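Local coordinates for protein hydrogenase maturation factor (PDB 3VTI) that probably takes part in making the nitrile ligands of [NiFe]-hydrogenases, accepting a carbamoyl group from HypF and dehydrating it at the expense of ATP, at residues Lys67-Phe75 with Gly101-Thr109; Ile138-Val147 with Leu209-Ile220. All coordinates share one frame; numbering follows the deposited sequence.

Interaction 1 of 2, residues Lys67-Phe75 with Gly101-Thr109; sequences KPLFLTAAF and GVKIVAGDT
The F70 ring meets K103 and V105 of the neighbouring strand: K103 O lies at its edge, near the ring plane, V105 CG1 comes in obliquely to 3.6 Å from F70 CD1, and L69 CB rests above the rim of one face. F75 repeats part of this scheme at the other end, with D108 O at the ring edge and T109 CG2 lying alongside, 3.7 Å from F75 CD1. Its CG stands anti to the carbonyl carbon (chi1 -60°), which lays the ring beside the T109 methyl. These contacts belong to a beta-alpha-beta unit in the AIR synthase-like N-terminal domain, in which strands 66-78 and 103-112 run parallel and are joined through helix 83-100. Six backbone hydrogen bonds zip the pair together, beginning with K103 N to L69 O at 2.9 Å. A beta bulge interrupts the register: L71 pairs with I104 but T72 with A106, so that V105 is the extra residue. L71 O still accepts from V105 N, and beyond the bulge A73 N donates to A106 O at 3.1 Å. On the face turned to helices 49-60 and 83-100, the L71 and V102 side chains cross at about a right angle, L71 CD1 lying 3.7 Å from V102 CG1, and A73 CB packs on I104 CG2. T72 and A106 lie on the other face, where T72 CG2 meets A106 CB at 3.8 Å; there T34 of the second subunit packs on T72. At the entry to the second strand G101 ends the preceding helix in a Schellman motif. D108 OD2 forms a salt bridge with K110 and also accepts a hydrogen bond from a water molecule 3.0 Å away, which donates its other hydrogen to F75 O.

Interaction 2 of 2, residues Ile138-Val147 with Leu209-Ile220; sequences IKNAKPGDIV and LYEISKMSGVGI
S216 OG is gripped by both ends of the loop segment I138-A141: it donates to I138 O at 2.8 Å and accepts from A141 N, also at 2.8 Å. The serine approaches I138 O from above the carbonyl plane, at a C=O...OG angle of 121°. Its chi1 of -78° sets OG anti to the serine's own carbonyl carbon, on the side of its backbone N, from where it reaches both loop atoms. With an alanine here, I138 O and A141 N would probably lose the hydroxyl that joins them, and the loop could drift from the helix. Packing is close around this pair: A141 CB lies 3.7 Å from I212 CG2, V218 CG1 comes up to A141 O, and I138 CD1 runs beside M215 CB at 3.8 Å. The loop, which leads into strand 146-149, therefore clasps the last turns of helix 204-216 in the AIR synthase-like C-terminal domain. That strand and strand 219-223 flank strand 279-285 in the mixed sheet, and V147 CG2 reaches I220 CG2 across it at 3.8 Å. The solvent side is looser. K139 lays its CG against M215 O but turns its amine away, and P143, on a type II turn running from K142 to D145, touches V218 mainly through CD, 4.0 Å from V218 CG1.

From the N terminus, the chain passes several helices and strands before it runs through strand 66-78 and helix 83-100, and interaction 1 closes that loop of 25 intervening residues within the N-terminal domain. Interaction 2 opens only afterwards, so the two neither nest nor cross; it closes a longer excursion of 61 residues, bringing helix 204-216 and strand 219-223 back to the loop and strand at 138-147 in the C-terminal domain. The centres of interactions 1 and 2 are about 32 Å apart, on opposite sides of the centre of the chain. The magnesium ion held by D22, D60 and D199 lies about 12 Å from the side chain of P68 and about 7 Å from that of E211.

Interaction 1 of 2, residues Lys67-Phe75 with Gly101-Thr109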
# COMPACT_ATOMS: atom_id res chain seq x y z
N LYS C 67 -8.82 8.27 -26.58
CA LYS C 67 -9.71 7.19 -26.21
C LYS C 67 -8.89 6.15 -25.43
O LYS C 67 -7.98 5.55 -25.99
CB LYS C 67 -10.29 6.55 -27.47
CG LYS C 67 -11.13 5.31 -27.22
CD LYS C 67 -11.91 4.90 -28.46
CE LYS C 67 -12.95 3.83 -28.11
NZ LYS C 67 -13.70 4.18 -26.85
N PRO C 68 -9.22 5.95 -24.14
CA PRO C 68 -8.52 4.91 -23.40
C PRO C 68 -9.02 3.54 -23.83
O PRO C 68 -10.21 3.39 -24.09
CB PRO C 68 -8.89 5.21 -21.95
CG PRO C 68 -10.21 5.86 -22.02
CD PRO C 68 -10.24 6.63 -23.32
N LEU C 69 -8.13 2.55 -23.89
CA LEU C 69 -8.48 1.22 -24.38
C LEU C 69 -8.09 0.09 -23.42
O LEU C 69 -8.89 -0.82 -23.17
CB LEU C 69 -7.84 0.94 -25.75
CG LEU C 69 -8.28 1.70 -27.01
CD1 LEU C 69 -7.25 1.47 -28.12
CD2 LEU C 69 -9.68 1.29 -27.47
N PHE C 70 -6.87 0.15 -22.90
CA PHE C 70 -6.31 -0.96 -22.14
C PHE C 70 -5.77 -0.50 -20.81
O PHE C 70 -5.21 0.60 -20.70
CB PHE C 70 -5.22 -1.68 -22.93
CG PHE C 70 -5.67 -2.10 -24.30
CD1 PHE C 70 -6.67 -3.06 -24.46
CD2 PHE C 70 -5.09 -1.54 -25.44
CE1 PHE C 70 -7.09 -3.45 -25.74
CE2 PHE C 70 -5.50 -1.93 -26.72
CZ PHE C 70 -6.50 -2.89 -26.87
N LEU C 71 -5.96 -1.35 -19.80
CA LEU C 71 -5.55 -1.06 -18.44
C LEU C 71 -4.83 -2.23 -17.79
O LEU C 71 -5.08 -3.40 -18.10
CB LEU C 71 -6.77 -0.68 -17.59
CG LEU C 71 -7.06 0.80 -17.35
CD1 LEU C 71 -7.67 1.44 -18.58
CD2 LEU C 71 -7.96 0.98 -16.14
N THR C 72 -3.92 -1.91 -16.88
CA THR C 72 -3.32 -2.93 -16.05
C THR C 72 -3.85 -2.74 -14.64
O THR C 72 -4.19 -1.62 -14.27
CB THR C 72 -1.81 -2.83 -16.05
OG1 THR C 72 -1.44 -1.49 -15.73
CG2 THR C 72 -1.24 -3.20 -17.43
N ALA C 73 -3.94 -3.82 -13.88
CA ALA C 73 -4.42 -3.74 -12.50
C ALA C 73 -3.50 -4.50 -11.56
O ALA C 73 -3.35 -5.71 -11.66
CB ALA C 73 -5.85 -4.24 -12.39
N ALA C 74 -2.87 -3.76 -10.64
CA ALA C 74 -2.01 -4.36 -9.65
C ALA C 74 -2.63 -4.21 -8.25
O ALA C 74 -3.04 -3.12 -7.86
CB ALA C 74 -0.63 -3.75 -9.70
N PHE C 75 -2.69 -5.33 -7.53
CA PHE C 75 -3.30 -5.40 -6.22
C PHE C 75 -2.25 -5.80 -5.19
O PHE C 75 -1.54 -6.80 -5.36
CB PHE C 75 -4.40 -6.46 -6.20
CG PHE C 75 -5.51 -6.21 -7.17
CD1 PHE C 75 -5.45 -6.74 -8.46
CD2 PHE C 75 -6.63 -5.50 -6.78
CE1 PHE C 75 -6.48 -6.53 -9.36
CE2 PHE C 75 -7.67 -5.28 -7.67
CZ PHE C 75 -7.59 -5.80 -8.98
N GLY C 101 -15.78 1.31 -21.62
CA GLY C 101 -15.47 0.64 -22.89
C GLY C 101 -14.00 0.28 -22.97
O GLY C 101 -13.38 0.36 -24.04
N VAL C 102 -13.44 -0.12 -21.83
CA VAL C 102 -12.03 -0.37 -21.65
C VAL C 102 -11.83 -1.82 -21.18
O VAL C 102 -12.77 -2.45 -20.67
CB VAL C 102 -11.46 0.67 -20.64
CG1 VAL C 102 -11.00 0.01 -19.32
CG2 VAL C 102 -10.36 1.49 -21.27
N LYS C 103 -10.63 -2.36 -21.37
CA LYS C 103 -10.32 -3.72 -20.93
C LYS C 103 -9.05 -3.81 -20.11
O LYS C 103 -8.02 -3.24 -20.49
CB LYS C 103 -10.22 -4.67 -22.12
CG LYS C 103 -11.55 -5.11 -22.67
CD LYS C 103 -11.37 -5.85 -23.99
CE LYS C 103 -12.69 -6.44 -24.46
NZ LYS C 103 -12.55 -6.96 -25.85
N ILE C 104 -9.12 -4.53 -19.00
CA ILE C 104 -7.93 -4.83 -18.19
C ILE C 104 -7.27 -6.06 -18.76
O ILE C 104 -7.85 -7.15 -18.78
CB ILE C 104 -8.27 -5.01 -16.69
CG1 ILE C 104 -8.96 -3.75 -16.15
CG2 ILE C 104 -7.01 -5.36 -15.88
CD1 ILE C 104 -9.75 -3.97 -14.92
N VAL C 105 -6.04 -5.89 -19.23
CA VAL C 105 -5.38 -6.87 -20.09
C VAL C 105 -4.19 -7.56 -19.44
O VAL C 105 -3.77 -8.65 -19.87
CB VAL C 105 -4.93 -6.23 -21.41
CG1 VAL C 105 -6.16 -5.85 -22.24
CG2 VAL C 105 -4.05 -5.02 -21.16
N ALA C 106 -3.65 -6.93 -18.41
CA ALA C 106 -2.55 -7.47 -17.63
C ALA C 106 -2.72 -7.08 -16.17
O ALA C 106 -3.50 -6.18 -15.84
CB ALA C 106 -1.22 -6.96 -18.16
N GLY C 107 -1.99 -7.74 -15.30
CA GLY C 107 -2.03 -7.39 -13.90
C GLY C 107 -1.06 -8.14 -13.01
O GLY C 107 -0.13 -8.80 -13.49
N ASP C 108 -1.30 -8.01 -11.71
CA ASP C 108 -0.50 -8.66 -10.70
C ASP C 108 -1.28 -8.66 -9.40
O ASP C 108 -2.08 -7.75 -9.16
CB ASP C 108 0.83 -7.93 -10.52
CG ASP C 108 1.81 -8.71 -9.65
OD1 ASP C 108 1.99 -9.93 -9.88
OD2 ASP C 108 2.39 -8.09 -8.73
N THR C 109 -1.06 -9.69 -8.59
CA THR C 109 -1.57 -9.73 -7.23
C THR C 109 -0.46 -10.18 -6.29
O THR C 109 0.20 -11.20 -6.51
CB THR C 109 -2.78 -10.67 -7.09
OG1 THR C 109 -2.50 -11.92 -7.72
CG2 THR C 109 -4.02 -10.07 -7.74
O HOH W 1 0.37 -6.20 -7.58

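Interaction 2 of 2, residues Ile138-Val147 with Leu209-Ile220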
# COMPACT_ATOMS: atom_id res chain seq x y z
N ILE C 138 -0.90 20.48 -20.71
CA ILE C 138 -0.90 21.58 -19.71
C ILE C 138 -0.10 22.79 -20.13
O ILE C 138 -0.14 23.81 -19.46
CB ILE C 138 -0.35 21.18 -18.28
CG1 ILE C 138 0.53 19.94 -18.33
CG2 ILE C 138 -1.46 21.08 -17.24
CD1 ILE C 138 1.88 20.21 -18.92
N LYS C 139 0.65 22.66 -21.23
CA LYS C 139 1.44 23.77 -21.78
C LYS C 139 0.71 24.62 -22.82
O LYS C 139 1.26 25.61 -23.31
CB LYS C 139 2.73 23.22 -22.40
CG LYS C 139 3.86 23.02 -21.40
CD LYS C 139 4.92 22.05 -21.91
CE LYS C 139 4.46 20.60 -21.73
NZ LYS C 139 5.32 19.65 -22.51
N ASN C 140 -0.53 24.25 -23.14
CA ASN C 140 -1.23 24.79 -24.32
C ASN C 140 -2.13 26.00 -24.09
O ASN C 140 -2.72 26.51 -25.04
CB ASN C 140 -2.03 23.68 -25.03
CG ASN C 140 -1.15 22.77 -25.89
OD1 ASN C 140 0.06 22.97 -26.00
ND2 ASN C 140 -1.77 21.77 -26.51
N ALA C 141 -2.26 26.46 -22.86
CA ALA C 141 -3.09 27.62 -22.58
C ALA C 141 -2.42 28.93 -23.04
O ALA C 141 -1.26 29.19 -22.72
CB ALA C 141 -3.47 27.67 -21.11
N LYS C 142 -3.17 29.72 -23.82
CA LYS C 142 -2.78 31.07 -24.24
C LYS C 142 -3.75 32.11 -23.65
O LYS C 142 -4.92 31.79 -23.43
CB LYS C 142 -2.79 31.21 -25.78
CG LYS C 142 -2.01 30.16 -26.58
CD LYS C 142 -0.50 30.27 -26.40
CE LYS C 142 0.22 29.23 -27.27
NZ LYS C 142 1.53 28.78 -26.69
N PRO C 143 -3.28 33.35 -23.40
CA PRO C 143 -4.19 34.40 -22.93
C PRO C 143 -5.36 34.62 -23.89
O PRO C 143 -5.16 34.73 -25.10
CB PRO C 143 -3.30 35.64 -22.89
CG PRO C 143 -1.93 35.11 -22.72
CD PRO C 143 -1.89 33.84 -23.50
N GLY C 144 -6.58 34.68 -23.35
CA GLY C 144 -7.78 34.78 -24.17
C GLY C 144 -8.61 33.51 -24.17
O GLY C 144 -9.79 33.54 -24.54
N ASP C 145 -8.00 32.40 -23.77
CA ASP C 145 -8.69 31.12 -23.67
C ASP C 145 -9.69 31.15 -22.53
O ASP C 145 -9.53 31.92 -21.58
CB ASP C 145 -7.69 29.98 -23.39
CG ASP C 145 -6.85 29.62 -24.60
OD1 ASP C 145 -7.29 29.85 -25.74
OD2 ASP C 145 -5.74 29.08 -24.39
N ILE C 146 -10.70 30.29 -22.63
CA ILE C 146 -11.75 30.19 -21.62
C ILE C 146 -11.58 28.91 -20.80
O ILE C 146 -11.20 27.87 -21.34
CB ILE C 146 -13.17 30.23 -22.27
CG1 ILE C 146 -13.36 31.52 -23.08
CG2 ILE C 146 -14.27 30.02 -21.23
CD1 ILE C 146 -13.36 32.82 -22.28
N VAL C 147 -11.85 29.01 -19.51
CA VAL C 147 -11.75 27.88 -18.61
C VAL C 147 -13.14 27.40 -18.24
O VAL C 147 -13.97 28.19 -17.81
CB VAL C 147 -10.99 28.25 -17.33
CG1 VAL C 147 -10.64 27.01 -16.53
CG2 VAL C 147 -9.74 29.02 -17.67
N LEU C 209 -5.30 24.76 -11.78
CA LEU C 209 -5.13 26.09 -12.35
C LEU C 209 -3.68 26.54 -12.23
O LEU C 209 -3.12 27.10 -13.17
CB LEU C 209 -6.08 27.11 -11.71
CG LEU C 209 -7.61 26.87 -11.79
CD1 LEU C 209 -8.37 27.94 -11.01
CD2 LEU C 209 -8.14 26.77 -13.22
N TYR C 210 -3.07 26.28 -11.07
CA TYR C 210 -1.67 26.59 -10.83
C TYR C 210 -0.74 25.79 -11.73
O TYR C 210 0.29 26.29 -12.17
CB TYR C 210 -1.30 26.35 -9.36
CG TYR C 210 -1.48 27.57 -8.49
CD1 TYR C 210 -0.49 28.55 -8.40
CD2 TYR C 210 -2.65 27.75 -7.76
CE1 TYR C 210 -0.65 29.67 -7.60
CE2 TYR C 210 -2.82 28.88 -6.95
CZ TYR C 210 -1.82 29.83 -6.88
OH TYR C 210 -2.00 30.95 -6.09
N GLU C 211 -1.11 24.54 -11.99
CA GLU C 211 -0.34 23.68 -12.88
C GLU C 211 -0.43 24.19 -14.31
O GLU C 211 0.55 24.16 -15.05
CB GLU C 211 -0.80 22.23 -12.79
CG GLU C 211 -0.29 21.51 -11.54
CD GLU C 211 -1.14 20.31 -11.13
OE1 GLU C 211 -2.25 20.11 -11.69
OE2 GLU C 211 -0.70 19.55 -10.24
N ILE C 212 -1.62 24.66 -14.70
CA ILE C 212 -1.82 25.25 -16.01
C ILE C 212 -0.99 26.53 -16.12
O ILE C 212 -0.31 26.75 -17.12
CB ILE C 212 -3.30 25.56 -16.32
CG1 ILE C 212 -4.14 24.27 -16.37
CG2 ILE C 212 -3.42 26.32 -17.63
CD1 ILE C 212 -5.65 24.51 -16.27
N SER C 213 -1.06 27.37 -15.08
CA SER C 213 -0.28 28.61 -15.01
C SER C 213 1.22 28.40 -15.12
O SER C 213 1.89 29.07 -15.92
CB SER C 213 -0.57 29.36 -13.71
OG SER C 213 -1.67 30.23 -13.88
N LYS C 214 1.75 27.49 -14.32
CA LYS C 214 3.17 27.18 -14.32
C LYS C 214 3.63 26.73 -15.71
O LYS C 214 4.54 27.33 -16.29
CB LYS C 214 3.48 26.10 -13.27
CG LYS C 214 4.96 25.81 -13.07
CD LYS C 214 5.17 24.65 -12.09
CE LYS C 214 6.64 24.22 -12.08
NZ LYS C 214 6.92 23.14 -11.08
N MET C 215 2.96 25.72 -16.25
CA MET C 215 3.42 25.06 -17.48
C MET C 215 3.13 25.83 -18.76
O MET C 215 3.94 25.82 -19.68
CB MET C 215 2.86 23.64 -17.56
CG MET C 215 3.35 22.71 -16.43
SD MET C 215 5.06 22.16 -16.61
CE MET C 215 5.96 23.45 -15.76
N SER C 216 1.98 26.50 -18.81
CA SER C 216 1.64 27.34 -19.95
C SER C 216 2.30 28.71 -19.86
O SER C 216 2.40 29.41 -20.86
CB SER C 216 0.12 27.49 -20.09
OG SER C 216 -0.48 26.34 -20.67
N GLY C 217 2.75 29.08 -18.66
CA GLY C 217 3.35 30.38 -18.44
C GLY C 217 2.32 31.49 -18.60
O GLY C 217 2.57 32.50 -19.27
N VAL C 218 1.16 31.29 -17.98
CA VAL C 218 0.04 32.23 -18.05
C VAL C 218 -0.60 32.40 -16.68
O VAL C 218 -0.19 31.78 -15.71
CB VAL C 218 -1.05 31.76 -19.05
CG1 VAL C 218 -0.52 31.68 -20.48
CG2 VAL C 218 -1.65 30.42 -18.60
N GLY C 219 -1.63 33.25 -16.61
CA GLY C 219 -2.44 33.38 -15.41
C GLY C 219 -3.86 32.95 -15.68
O GLY C 219 -4.25 32.78 -16.83
N ILE C 220 -4.64 32.77 -14.62
CA ILE C 220 -6.04 32.36 -14.76
C ILE C 220 -6.94 33.11 -13.78
O ILE C 220 -6.66 33.18 -12.57
CB ILE C 220 -6.24 30.82 -14.60
CG1 ILE C 220 -5.41 30.06 -15.64
CG2 ILE C 220 -7.72 30.46 -14.79
CD1 ILE C 220 -5.61 28.56 -15.65